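Local coordinates for protein uronate isomerase (Caulobacter crescentus, PDB 2Q01) that interconverts D-glucuronate and D-fructuronate, and likewise D-galacturonate and D-tagaturonate, as a uronate isomerase of pentose and glucuronate metabolism, at residues G173-L178 and D200-F205; Q179-I184 and G191-A196; S221-Y226 and H235-Q240; S312-N317 and H324-G329. One frame throughout, in Å; residues are numbered along the deposited sequence.

Contact 1: residues G173-L178 and D200-F205; sequences GPHESL and DAVIDF
His175 brings CE1 of its imidazole to 3.7 Å from the methyl CB of Ala201, and next to it Pro174 CG rests 4.1 Å from Val202 CG2. These apolar touches carry the contact; no hydrogen bond crosses it. The methyl of Ala201 meets the imidazole obliquely, while Pro174 and Val202 pass alongside one another, pointing opposite ways. With CG lodged between the backbone N and the carbonyl carbon (chi1 59°), the His175 ring swings over to Ala201, and ND1 ends up buried without a polar partner in the model. Glu176 CG lies 4.1 Å above one face of that ring, near its rim.

Further out, a type I turn from Gly173 to Glu176 sets the shape of the first segment. Glu176 OE2 braces it by taking Gly173 N on its anti lone pair, at 3.0 Å and nearly straight (170°). Pro174 O accepts from Thr220 OG1, and Phe217 of helix 210-221 packs on both Pro174 and Val202. The two segments follow strands 165-169 and 192-194, adjacent and parallel, so this is packing between neighbouring beta-alpha loops, consistent with a TIM-barrel fold.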
loop_
_atom_site.group_PDB
_atom_site.type_symbol
_atom_site.label_atom_id
_atom_site.label_comp_id
_atom_site.label_asym_id
_atom_site.label_seq_id
_atom_site.Cartn_x
_atom_site.Cartn_y
_atom_site.Cartn_z
ATOM N N GLY B 173 -29.901 11.408 -12.019
ATOM C CA GLY B 173 -29.364 11.873 -13.293
ATOM C C GLY B 173 -30.219 12.974 -13.895
ATOM O O GLY B 173 -31.336 13.206 -13.438
ATOM N N PRO B 174 -29.710 13.648 -14.944
ATOM C CA PRO B 174 -30.402 14.747 -15.638
ATOM C C PRO B 174 -31.631 14.282 -16.417
ATOM O O PRO B 174 -32.494 15.095 -16.756
ATOM C CB PRO B 174 -29.350 15.272 -16.622
ATOM C CG PRO B 174 -28.082 14.604 -16.275
ATOM C CD PRO B 174 -28.403 13.356 -15.550
ATOM N N HIS B 175 -31.689 12.982 -16.695
ATOM C CA HIS B 175 -32.787 12.363 -17.421
ATOM C C HIS B 175 -33.984 11.968 -16.552
ATOM O O HIS B 175 -35.071 11.738 -17.081
ATOM C CB HIS B 175 -32.282 11.146 -18.209
ATOM C CG HIS B 175 -31.657 10.082 -17.360
ATOM N ND1 HIS B 175 -30.355 10.154 -16.911
ATOM C CD2 HIS B 175 -32.150 8.910 -16.894
ATOM C CE1 HIS B 175 -30.079 9.081 -16.191
ATOM N NE2 HIS B 175 -31.151 8.310 -16.167
ATOM N N GLU B 176 -33.798 11.889 -15.233
ATOM C CA GLU B 176 -34.920 11.590 -14.321
ATOM C C GLU B 176 -35.547 12.831 -13.678
ATOM O O GLU B 176 -34.914 13.892 -13.622
ATOM C CB GLU B 176 -34.546 10.538 -13.268
ATOM C CG GLU B 176 -33.054 10.337 -13.052
ATOM C CD GLU B 176 -32.739 9.069 -12.278
ATOM O OE1 GLU B 176 -33.642 8.220 -12.120
ATOM O OE2 GLU B 176 -31.584 8.921 -11.828
ATOM N N SER B 177 -36.790 12.684 -13.207
ATOM C CA SER B 177 -37.537 13.804 -12.631
ATOM C C SER B 177 -37.211 14.034 -11.159
ATOM O O SER B 177 -36.838 13.106 -10.433
ATOM C CB SER B 177 -39.047 13.615 -12.815
ATOM O OG SER B 177 -39.565 12.637 -11.933
ATOM N N LEU B 178 -37.355 15.285 -10.732
ATOM C CA LEU B 178 -37.160 15.667 -9.337
ATOM C C LEU B 178 -38.522 15.807 -8.642
ATOM O O LEU B 178 -38.734 16.666 -7.775
ATOM C CB LEU B 178 -36.326 16.945 -9.255
ATOM C CG LEU B 178 -34.926 16.825 -9.859
ATOM C CD1 LEU B 178 -34.251 18.174 -9.878
ATOM C CD2 LEU B 178 -34.086 15.807 -9.095
ATOM N N ASP B 200 -23.699 10.716 -15.445
ATOM C CA ASP B 200 -23.001 9.533 -15.977
ATOM C C ASP B 200 -23.639 8.831 -17.173
ATOM O O ASP B 200 -22.931 8.407 -18.087
ATOM C CB ASP B 200 -22.792 8.500 -14.862
ATOM C CG ASP B 200 -21.789 8.953 -13.816
ATOM O OD1 ASP B 200 -21.248 10.080 -13.920
ATOM O OD2 ASP B 200 -21.543 8.164 -12.881
ATOM N N ALA B 201 -24.964 8.705 -17.161
ATOM C CA ALA B 201 -25.678 7.978 -18.209
ATOM C C ALA B 201 -25.753 8.722 -19.554
ATOM O O ALA B 201 -25.902 8.087 -20.600
ATOM C CB ALA B 201 -27.064 7.579 -17.729
ATOM N N VAL B 202 -25.645 10.052 -19.525
ATOM C CA VAL B 202 -25.671 10.852 -20.758
ATOM C C VAL B 202 -24.273 11.337 -21.144
ATOM O O VAL B 202 -24.111 12.189 -22.021
ATOM C CB VAL B 202 -26.682 12.043 -20.692
ATOM C CG1 VAL B 202 -28.099 11.536 -20.510
ATOM C CG2 VAL B 202 -26.332 13.019 -19.586
ATOM N N ILE B 203 -23.266 10.777 -20.481
ATOM C CA ILE B 203 -21.866 11.122 -20.736
ATOM C C ILE B 203 -21.087 9.892 -21.211
ATOM O O ILE B 203 -20.269 9.988 -22.128
ATOM C CB ILE B 203 -21.200 11.787 -19.496
ATOM C CG1 ILE B 203 -21.857 13.150 -19.227
ATOM C CG2 ILE B 203 -19.676 11.907 -19.679
ATOM C CD1 ILE B 203 -21.137 14.046 -18.237
ATOM N N ASP B 204 -21.360 8.738 -20.602
ATOM C CA ASP B 204 -20.726 7.489 -21.015
ATOM C C ASP B 204 -21.489 6.871 -22.178
ATOM O O ASP B 204 -22.607 6.385 -22.004
ATOM C CB ASP B 204 -20.643 6.503 -19.846
ATOM C CG ASP B 204 -19.657 5.365 -20.094
ATOM O OD1 ASP B 204 -19.473 4.529 -19.182
ATOM O OD2 ASP B 204 -19.062 5.297 -21.191
ATOM N N PHE B 205 -20.876 6.899 -23.361
ATOM C CA PHE B 205 -21.441 6.259 -24.553
ATOM C C PHE B 205 -21.278 4.725 -24.545
ATOM O O PHE B 205 -21.947 4.023 -25.307
ATOM C CB PHE B 205 -20.838 6.856 -25.829
ATOM C CG PHE B 205 -21.475 8.153 -26.265
ATOM C CD1 PHE B 205 -20.937 9.373 -25.878
ATOM C CD2 PHE B 205 -22.600 8.151 -27.081
ATOM C CE1 PHE B 205 -21.513 10.578 -26.287
ATOM C CE2 PHE B 205 -23.187 9.351 -27.492
ATOM C CZ PHE B 205 -22.634 10.569 -27.098
#

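Contact 2: residues Q179-I184 and G191-A196; sequences QHHAAI and GHVITA
The imidazole of His181 turns one face to Thr195, whose CB lies 3.6 Å above the ring plane and toward its rim, a CH-pi contact in which the two side chains are roughly perpendicular. The ring edge meets the strand backbone instead: Val193 O lies in the ring plane, 3.9 Å from His181 CD2, and Ile194 O receives a weak, bent bond from His181 NE2 (3.4 Å, 130°). The stronger partner of NE2 is Thr170 OG1.

One helical turn on, Ile184 crosses Val193 at a similar angle, with Ile184 CD1 3.9 Å from Val193 CG1. With CG1 anti to the carbonyl carbon (chi1 -79°), Ile184 directs its other branch, CG2, to within 3.7 Å of Gly191 O. A leucine in place of His181 would probably leave Thr170 OG1 without this partner and Thr195 CB without a flat ring to lie on.

Helix 179-186 runs nearly antiparallel to strand 192-194, their local axes 8.7 Å apart. It is the helix of the beta-alpha-beta crossover that starts at strand 165-169, which pairs in parallel with 192-194, while helix 47-51 packs on the helix through Phe49 and Ala50.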
loop_
_atom_site.group_PDB
_atom_site.type_symbol
_atom_site.label_atom_id
_atom_site.label_comp_id
_atom_site.label_asym_id
_atom_site.label_seq_id
_atom_site.Cartn_x
_atom_site.Cartn_y
_atom_site.Cartn_z
ATOM N N GLN B 179 -39.426 14.926 -9.062
ATOM C CA GLN B 179 -40.801 14.798 -8.599
ATOM C C GLN B 179 -40.908 14.686 -7.075
ATOM O O GLN B 179 -41.644 15.436 -6.434
ATOM C CB GLN B 179 -41.369 13.532 -9.244
ATOM C CG GLN B 179 -42.871 13.376 -9.243
ATOM C CD GLN B 179 -43.309 12.035 -9.812
ATOM O OE1 GLN B 179 -44.428 11.582 -9.566
ATOM N NE2 GLN B 179 -42.426 11.390 -10.572
ATOM N N HIS B 180 -40.163 13.742 -6.509
ATOM C CA HIS B 180 -40.288 13.395 -5.101
ATOM C C HIS B 180 -39.626 14.411 -4.186
ATOM O O HIS B 180 -40.015 14.550 -3.034
ATOM C CB HIS B 180 -39.741 11.992 -4.855
ATOM C CG HIS B 180 -40.390 10.949 -5.708
ATOM N ND1 HIS B 180 -41.705 10.571 -5.545
ATOM C CD2 HIS B 180 -39.915 10.226 -6.748
ATOM C CE1 HIS B 180 -42.009 9.650 -6.442
ATOM N NE2 HIS B 180 -40.941 9.424 -7.184
ATOM N N HIS B 181 -38.639 15.127 -4.713
ATOM C CA HIS B 181 -37.999 16.208 -3.980
ATOM C C HIS B 181 -38.900 17.425 -3.866
ATOM O O HIS B 181 -38.907 18.089 -2.833
ATOM C CB HIS B 181 -36.690 16.599 -4.652
ATOM C CG HIS B 181 -35.632 15.553 -4.544
ATOM N ND1 HIS B 181 -35.519 14.520 -5.446
ATOM C CD2 HIS B 181 -34.652 15.368 -3.630
ATOM C CE1 HIS B 181 -34.501 13.753 -5.104
ATOM N NE2 HIS B 181 -33.964 14.240 -4.000
ATOM N N ALA B 182 -39.643 17.721 -4.934
ATOM C CA ALA B 182 -40.628 18.806 -4.926
ATOM C C ALA B 182 -41.748 18.536 -3.926
ATOM O O ALA B 182 -42.230 19.457 -3.269
ATOM C CB ALA B 182 -41.197 19.029 -6.320
ATOM N N ALA B 183 -42.137 17.269 -3.802
ATOM C CA ALA B 183 -43.196 16.857 -2.885
ATOM C C ALA B 183 -42.750 16.921 -1.428
ATOM O O ALA B 183 -43.568 17.161 -0.541
ATOM C CB ALA B 183 -43.681 15.464 -3.230
ATOM N N ILE B 184 -41.457 16.702 -1.194
ATOM C CA ILE B 184 -40.874 16.778 0.142
ATOM C C ILE B 184 -40.887 18.222 0.631
ATOM O O ILE B 184 -41.292 18.497 1.764
ATOM C CB ILE B 184 -39.438 16.182 0.186
ATOM C CG1 ILE B 184 -39.496 14.651 0.228
ATOM C CG2 ILE B 184 -38.650 16.699 1.402
ATOM C CD1 ILE B 184 -38.199 13.967 -0.197
ATOM N N GLY B 191 -37.922 18.187 6.761
ATOM C CA GLY B 191 -36.705 17.432 6.480
ATOM C C GLY B 191 -35.986 17.936 5.243
ATOM O O GLY B 191 -36.605 18.137 4.193
ATOM N N HIS B 192 -34.677 18.137 5.382
ATOM C CA HIS B 192 -33.846 18.689 4.322
ATOM C C HIS B 192 -33.283 17.546 3.491
ATOM O O HIS B 192 -32.127 17.147 3.643
ATOM C CB HIS B 192 -32.749 19.569 4.929
ATOM C CG HIS B 192 -31.928 20.329 3.930
ATOM N ND1 HIS B 192 -30.558 20.197 3.842
ATOM C CD2 HIS B 192 -32.274 21.252 3.003
ATOM C CE1 HIS B 192 -30.098 20.993 2.895
ATOM N NE2 HIS B 192 -31.119 21.646 2.370
ATOM N N VAL B 193 -34.138 17.002 2.630
ATOM C CA VAL B 193 -33.737 15.987 1.669
ATOM C C VAL B 193 -33.448 16.677 0.340
ATOM O O VAL B 193 -34.340 17.258 -0.280
ATOM C CB VAL B 193 -34.801 14.883 1.503
ATOM C CG1 VAL B 193 -34.364 13.875 0.449
ATOM C CG2 VAL B 193 -35.065 14.184 2.843
ATOM N N ILE B 194 -32.186 16.635 -0.072
ATOM C CA ILE B 194 -31.753 17.279 -1.311
ATOM C C ILE B 194 -31.243 16.252 -2.316
ATOM O O ILE B 194 -31.288 15.046 -2.067
ATOM C CB ILE B 194 -30.686 18.381 -1.063
ATOM C CG1 ILE B 194 -29.452 17.814 -0.356
ATOM C CG2 ILE B 194 -31.290 19.524 -0.272
ATOM C CD1 ILE B 194 -28.255 18.741 -0.375
ATOM N N THR B 195 -30.760 16.740 -3.450
ATOM C CA THR B 195 -30.312 15.868 -4.529
ATOM C C THR B 195 -28.855 16.140 -4.920
ATOM O O THR B 195 -28.225 17.064 -4.403
ATOM C CB THR B 195 -31.261 15.969 -5.752
ATOM O OG1 THR B 195 -30.798 15.107 -6.794
ATOM C CG2 THR B 195 -31.349 17.402 -6.270
ATOM N N ALA B 196 -28.322 15.304 -5.806
ATOM C CA ALA B 196 -26.997 15.504 -6.383
ATOM C C ALA B 196 -27.054 15.184 -7.872
ATOM O O ALA B 196 -27.759 14.263 -8.282
ATOM C CB ALA B 196 -25.971 14.627 -5.683
#

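Contact 3: residues S221-Y226 and H235-Q240; sequences SGQDVY and HRLRRQ
Leu237 and Gln223 meet by van der Waals contact, Leu237 CD1 lying 4.0 Å from Gln223 NE2, with one side chain set nearly square across the other. The same methyl reaches Ser221 O, again at 4.0 Å, so one branch of the leucine touches both the end of the first helix and the loop beyond it. Gln223 gets there by folding: CG is anti to the carbonyl carbon and the chain bends at chi2 (-72°), bringing the amide up to helix 228-244, where the side chain also packs on Ser230 and Glu233. Deeper in, Ser221 CB lies 4.3 Å from the aliphatic CG of Arg238.

Ser221 is the last residue of helix 210-221, and Gly222 leaves helical geometry with a positive phi of 74°, turning the chain into the short link to helix 228-244. The two helices form a helix-loop-helix connection from strand 192-194 to strand 249-252, consistent with the TIM-barrel fold of the family.

No hydrogen bond joins the two segments, and their polar ends look elsewhere. Ser221 OG bonds to Phe217 O one turn back in its own helix, and receives only a weak bond from Gln223 N at 3.4 Å. Arg238 NE donates to Pro174 O. While the stem of this arginine lines the helix-helix contact at Phe217 and Thr220, its head serves the loop after strand 165-169.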
loop_
_atom_site.group_PDB
_atom_site.type_symbol
_atom_site.label_atom_id
_atom_site.label_comp_id
_atom_site.label_asym_id
_atom_site.label_seq_id
_atom_site.Cartn_x
_atom_site.Cartn_y
_atom_site.Cartn_z
ATOM N N SER B 221 -35.270 18.361 -20.558
ATOM C CA SER B 221 -34.629 19.642 -20.839
ATOM C C SER B 221 -35.331 20.459 -21.923
ATOM O O SER B 221 -35.238 21.686 -21.930
ATOM C CB SER B 221 -33.163 19.437 -21.217
ATOM O OG SER B 221 -33.047 18.670 -22.402
ATOM N N GLY B 222 -36.015 19.773 -22.839
ATOM C CA GLY B 222 -36.677 20.422 -23.970
ATOM C C GLY B 222 -35.696 20.885 -25.033
ATOM O O GLY B 222 -36.010 21.775 -25.827
ATOM N N GLN B 223 -34.515 20.264 -25.051
ATOM C CA GLN B 223 -33.406 20.680 -25.911
ATOM C C GLN B 223 -33.042 19.635 -26.960
ATOM O O GLN B 223 -33.323 18.446 -26.787
ATOM C CB GLN B 223 -32.168 20.977 -25.062
ATOM C CG GLN B 223 -32.298 22.184 -24.149
ATOM C CD GLN B 223 -32.279 23.499 -24.901
ATOM O OE1 GLN B 223 -31.369 23.772 -25.692
ATOM N NE2 GLN B 223 -33.283 24.330 -24.650
ATOM N N ASP B 224 -32.416 20.093 -28.047
ATOM C CA ASP B 224 -31.815 19.197 -29.033
ATOM C C ASP B 224 -30.531 18.640 -28.431
ATOM O O ASP B 224 -29.471 19.262 -28.465
ATOM C CB ASP B 224 -31.556 19.901 -30.373
ATOM C CG ASP B 224 -31.054 18.943 -31.460
ATOM O OD1 ASP B 224 -31.274 17.715 -31.348
ATOM O OD2 ASP B 224 -30.441 19.425 -32.437
ATOM N N VAL B 225 -30.662 17.442 -27.887
ATOM C CA VAL B 225 -29.648 16.814 -27.061
ATOM C C VAL B 225 -28.556 16.107 -27.883
ATOM O O VAL B 225 -27.441 15.869 -27.402
ATOM C CB VAL B 225 -30.370 15.918 -26.015
ATOM C CG1 VAL B 225 -29.842 14.514 -25.971
ATOM C CG2 VAL B 225 -30.341 16.580 -24.677
ATOM N N TYR B 226 -28.876 15.830 -29.144
ATOM C CA TYR B 226 -27.953 15.179 -30.070
ATOM C C TYR B 226 -27.170 16.197 -30.914
ATOM O O TYR B 226 -26.656 15.867 -31.980
ATOM C CB TYR B 226 -28.703 14.186 -30.966
ATOM C CG TYR B 226 -29.578 13.199 -30.210
ATOM C CD1 TYR B 226 -29.036 12.051 -29.632
ATOM C CD2 TYR B 226 -30.953 13.411 -30.082
ATOM C CE1 TYR B 226 -29.839 11.143 -28.944
ATOM C CE2 TYR B 226 -31.762 12.515 -29.393
ATOM C CZ TYR B 226 -31.200 11.383 -28.828
ATOM O OH TYR B 226 -32.005 10.495 -28.151
ATOM N N HIS B 235 -27.539 20.447 -20.134
ATOM C CA HIS B 235 -26.857 20.183 -18.868
ATOM C C HIS B 235 -26.968 21.356 -17.904
ATOM O O HIS B 235 -27.124 21.156 -16.700
ATOM C CB HIS B 235 -25.387 19.870 -19.101
ATOM C CG HIS B 235 -25.101 18.425 -19.352
ATOM N ND1 HIS B 235 -25.294 17.452 -18.396
ATOM C CD2 HIS B 235 -24.594 17.792 -20.435
ATOM C CE1 HIS B 235 -24.941 16.277 -18.886
ATOM N NE2 HIS B 235 -24.510 16.456 -20.120
ATOM N N ARG B 236 -26.877 22.573 -18.439
ATOM C CA ARG B 236 -26.994 23.786 -17.638
ATOM C C ARG B 236 -28.393 23.944 -17.056
ATOM O O ARG B 236 -28.541 24.255 -15.872
ATOM C CB ARG B 236 -26.629 25.017 -18.459
ATOM C CG ARG B 236 -25.151 25.173 -18.713
ATOM C CD ARG B 236 -24.842 26.513 -19.374
ATOM N NE ARG B 236 -23.661 26.406 -20.228
ATOM C CZ ARG B 236 -23.693 26.283 -21.553
ATOM N NH1 ARG B 236 -24.850 26.277 -22.208
ATOM N NH2 ARG B 236 -22.557 26.179 -22.229
ATOM N N LEU B 237 -29.406 23.713 -17.890
ATOM C CA LEU B 237 -30.802 23.797 -17.470
ATOM C C LEU B 237 -31.171 22.731 -16.439
ATOM O O LEU B 237 -31.950 22.996 -15.523
ATOM C CB LEU B 237 -31.742 23.716 -18.678
ATOM C CG LEU B 237 -31.768 24.875 -19.683
ATOM C CD1 LEU B 237 -32.836 24.616 -20.729
ATOM C CD2 LEU B 237 -31.987 26.236 -19.020
ATOM N N ARG B 238 -30.609 21.535 -16.587
ATOM C CA ARG B 238 -30.869 20.454 -15.639
ATOM C C ARG B 238 -30.143 20.668 -14.319
ATOM O O ARG B 238 -30.700 20.404 -13.264
ATOM C CB ARG B 238 -30.536 19.081 -16.237
ATOM C CG ARG B 238 -31.543 18.606 -17.285
ATOM C CD ARG B 238 -32.961 18.711 -16.782
ATOM N NE ARG B 238 -33.302 17.628 -15.868
ATOM C CZ ARG B 238 -34.303 17.670 -14.996
ATOM N NH1 ARG B 238 -34.543 16.625 -14.215
ATOM N NH2 ARG B 238 -35.061 18.753 -14.902
ATOM N N ARG B 239 -28.916 21.175 -14.387
ATOM C CA ARG B 239 -28.169 21.538 -13.192
ATOM C C ARG B 239 -28.887 22.607 -12.379
ATOM O O ARG B 239 -28.941 22.511 -11.152
ATOM C CB ARG B 239 -26.761 21.998 -13.551
ATOM C CG ARG B 239 -25.791 20.851 -13.735
ATOM C CD ARG B 239 -24.559 21.285 -14.502
ATOM N NE ARG B 239 -23.686 22.132 -13.698
ATOM C CZ ARG B 239 -22.566 21.711 -13.114
ATOM N NH1 ARG B 239 -22.171 20.452 -13.239
ATOM N NH2 ARG B 239 -21.835 22.556 -12.406
ATOM N N GLN B 240 -29.444 23.603 -13.070
ATOM C CA GLN B 240 -30.242 24.657 -12.445
ATOM C C GLN B 240 -31.455 24.095 -11.711
ATOM O O GLN B 240 -31.749 24.513 -10.593
ATOM C CB GLN B 240 -30.684 25.698 -13.484
ATOM C CG GLN B 240 -31.235 26.991 -12.888
ATOM C CD GLN B 240 -30.333 27.576 -11.809
ATOM O OE1 GLN B 240 -29.159 27.880 -12.052
ATOM N NE2 GLN B 240 -30.879 27.730 -10.605
#

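Contact 4: residues S312-N317 and H324-G329; sequences SHRNHN and HGRDKG
Asn315 OD1 and Gly325 O are bridged by water 1, which donates to both and stands 2.8 Å from Asn315 OD1. Water 2 lies 3.0 Å from the same OD1 and accepts from Asp327 N at 3.1 Å, although other acceptors also compete for its protons. The other end of the amide, Asn315 ND2, sits 3.3 Å above the guanidinium plane of Arg326, over its centre. Amide and guanidinium stand almost perpendicular, at 85°, and no hydrogen bond joins them. A bend at chi3 (138°) turns the Arg326 head across the asparagine, and Arg314 CD comes to its edge, 4.0 Å from Arg326 NH1.

The strongest partner of Arg326 is Glu208, in a salt bridge through NH2. An alanine in place of Arg326 would probably strip Asn315 ND2 of its cover and leave Glu208 without this positive mate. Just beyond, His316 and Asn317 bond to Tyr378 and His377 of the second subunit, so the loop after strand 312-313 borders that subunit.

Arg314 NE and Arg326 NH1 are 5.1 Å apart, while the carboxylate of Asp327 lies near Arg314. Water bridges and van der Waals contact thus link the segments, with nearby acids likely to offset clustered positive charge.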
loop_
_atom_site.group_PDB
_atom_site.type_symbol
_atom_site.label_atom_id
_atom_site.label_comp_id
_atom_site.label_asym_id
_atom_site.label_seq_id
_atom_site.Cartn_x
_atom_site.Cartn_y
_atom_site.Cartn_z
ATOM N N SER B 312 -13.887 2.179 -10.803
ATOM C CA SER B 312 -14.663 0.965 -10.612
ATOM C C SER B 312 -14.866 0.210 -11.929
ATOM O O SER B 312 -15.370 0.769 -12.903
ATOM C CB SER B 312 -16.003 1.294 -9.959
ATOM O OG SER B 312 -16.724 0.113 -9.671
ATOM N N HIS B 313 -14.440 -1.051 -11.945
ATOM C CA HIS B 313 -14.739 -1.983 -13.027
ATOM C C HIS B 313 -16.142 -2.508 -12.793
ATOM O O HIS B 313 -16.325 -3.517 -12.112
ATOM C CB HIS B 313 -13.761 -3.153 -13.000
ATOM C CG HIS B 313 -13.748 -3.969 -14.252
ATOM N ND1 HIS B 313 -14.833 -4.702 -14.677
ATOM C CD2 HIS B 313 -12.767 -4.190 -15.158
ATOM C CE1 HIS B 313 -14.531 -5.321 -15.802
ATOM N NE2 HIS B 313 -13.280 -5.032 -16.113
ATOM N N ARG B 314 -17.128 -1.825 -13.360
ATOM C CA ARG B 314 -18.520 -2.177 -13.129
ATOM C C ARG B 314 -18.921 -3.403 -13.923
ATOM O O ARG B 314 -18.406 -3.631 -15.020
ATOM C CB ARG B 314 -19.442 -0.988 -13.425
ATOM C CG ARG B 314 -19.128 0.221 -12.555
ATOM C CD ARG B 314 -20.209 1.282 -12.585
ATOM N NE ARG B 314 -19.763 2.507 -11.916
ATOM C CZ ARG B 314 -19.856 2.737 -10.607
ATOM N NH1 ARG B 314 -20.390 1.831 -9.795
ATOM N NH2 ARG B 314 -19.413 3.885 -10.106
ATOM N N ASN B 315 -19.816 -4.197 -13.331
ATOM C CA ASN B 315 -20.426 -5.367 -13.958
ATOM C C ASN B 315 -19.404 -6.402 -14.403
ATOM O O ASN B 315 -19.445 -6.895 -15.531
ATOM C CB ASN B 315 -21.356 -4.945 -15.110
ATOM C CG ASN B 315 -22.345 -3.869 -14.696
ATOM O OD1 ASN B 315 -23.005 -3.980 -13.660
ATOM N ND2 ASN B 315 -22.446 -2.819 -15.497
ATOM N N HIS B 316 -18.490 -6.720 -13.489
ATOM C CA HIS B 316 -17.389 -7.653 -13.730
ATOM C C HIS B 316 -17.885 -9.074 -14.007
ATOM O O HIS B 316 -17.308 -9.786 -14.828
ATOM C CB HIS B 316 -16.447 -7.633 -12.529
ATOM C CG HIS B 316 -15.149 -8.330 -12.759
ATOM N ND1 HIS B 316 -14.960 -9.665 -12.474
ATOM C CD2 HIS B 316 -13.970 -7.876 -13.240
ATOM C CE1 HIS B 316 -13.717 -10.004 -12.769
ATOM N NE2 HIS B 316 -13.096 -8.936 -13.236
ATOM N N ASN B 317 -18.955 -9.472 -13.322
ATOM C CA ASN B 317 -19.636 -10.731 -13.591
ATOM C C ASN B 317 -20.581 -10.511 -14.765
ATOM O O ASN B 317 -21.603 -9.826 -14.631
ATOM C CB ASN B 317 -20.408 -11.187 -12.349
ATOM C CG ASN B 317 -20.686 -12.688 -12.326
ATOM O OD1 ASN B 317 -20.490 -13.337 -11.301
ATOM N ND2 ASN B 317 -21.163 -13.237 -13.440
ATOM N N HIS B 324 -29.388 -10.518 -13.905
ATOM C CA HIS B 324 -29.856 -9.617 -12.843
ATOM C C HIS B 324 -29.663 -8.131 -13.133
ATOM O O HIS B 324 -30.509 -7.314 -12.766
ATOM C CB HIS B 324 -29.202 -9.974 -11.506
ATOM C CG HIS B 324 -29.700 -11.255 -10.914
ATOM N ND1 HIS B 324 -29.345 -12.491 -11.411
ATOM C CD2 HIS B 324 -30.519 -11.493 -9.863
ATOM C CE1 HIS B 324 -29.927 -13.435 -10.693
ATOM N NE2 HIS B 324 -30.643 -12.856 -9.748
ATOM N N GLY B 325 -28.550 -7.779 -13.766
ATOM C CA GLY B 325 -28.310 -6.392 -14.159
ATOM C C GLY B 325 -27.251 -5.676 -13.346
ATOM O O GLY B 325 -26.321 -6.303 -12.825
ATOM N N ARG B 326 -27.399 -4.357 -13.242
ATOM C CA ARG B 326 -26.433 -3.506 -12.545
ATOM C C ARG B 326 -26.565 -3.544 -11.019
ATOM O O ARG B 326 -27.591 -3.988 -10.488
ATOM C CB ARG B 326 -26.537 -2.066 -13.054
ATOM C CG ARG B 326 -25.559 -1.742 -14.174
ATOM C CD ARG B 326 -25.521 -0.252 -14.447
ATOM N NE ARG B 326 -24.164 0.249 -14.672
ATOM C CZ ARG B 326 -23.561 0.315 -15.857
ATOM N NH1 ARG B 326 -22.326 0.794 -15.947
ATOM N NH2 ARG B 326 -24.184 -0.098 -16.951
ATOM N N ASP B 327 -25.511 -3.080 -10.338
ATOM C CA ASP B 327 -25.439 -2.943 -8.866
ATOM C C ASP B 327 -25.736 -4.219 -8.067
ATOM O O ASP B 327 -26.416 -4.172 -7.039
ATOM C CB ASP B 327 -26.322 -1.784 -8.378
ATOM C CG ASP B 327 -25.788 -0.424 -8.790
ATOM O OD1 ASP B 327 -26.564 0.361 -9.377
ATOM O OD2 ASP B 327 -24.598 -0.140 -8.526
ATOM N N LYS B 328 -25.232 -5.353 -8.543
ATOM C CA LYS B 328 -25.492 -6.634 -7.887
ATOM C C LYS B 328 -24.262 -7.170 -7.149
ATOM O O LYS B 328 -24.153 -8.369 -6.884
ATOM C CB LYS B 328 -26.050 -7.663 -8.885
ATOM C CG LYS B 328 -27.369 -7.252 -9.560
ATOM C CD LYS B 328 -28.493 -7.009 -8.548
ATOM C CE LYS B 328 -29.709 -6.380 -9.213
ATOM N NZ LYS B 328 -30.691 -5.856 -8.223
ATOM N N GLY B 329 -23.347 -6.265 -6.809
ATOM C CA GLY B 329 -22.177 -6.605 -6.014
ATOM C C GLY B 329 -21.024 -7.196 -6.796
ATOM O O GLY B 329 -20.189 -7.906 -6.242
HETATM O O HOH W 1 -23.548 -6.432 -12.399
HETATM O O HOH W 2 -22.982 -1.853 -11.533
#

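How the contacts relate
Contacts 1 and 2 are buried, contact 3 is partly so, and contact 4 lies at the surface beside another subunit. Contact 2 is nested along the chain inside the loop closed by contact 1; both draw on the beta-alpha-beta run from strand 165-169 onward, and they touch where Leu178 meets Thr195. Contact 3 abuts contact 1, with centres about 10 Å apart: its Arg238 reaches the loop 173-178, and Val202 packs on His235. Contact 4 stands apart, its nearest atoms about 6 Å from contact 1. Chemistry follows place: apolar and imidazole packing inside, with one weak ring-to-backbone bond in contact 2, aliphatic touches with outward-bonded polar ends in contact 3, and water bridges with crowded charges in contact 4.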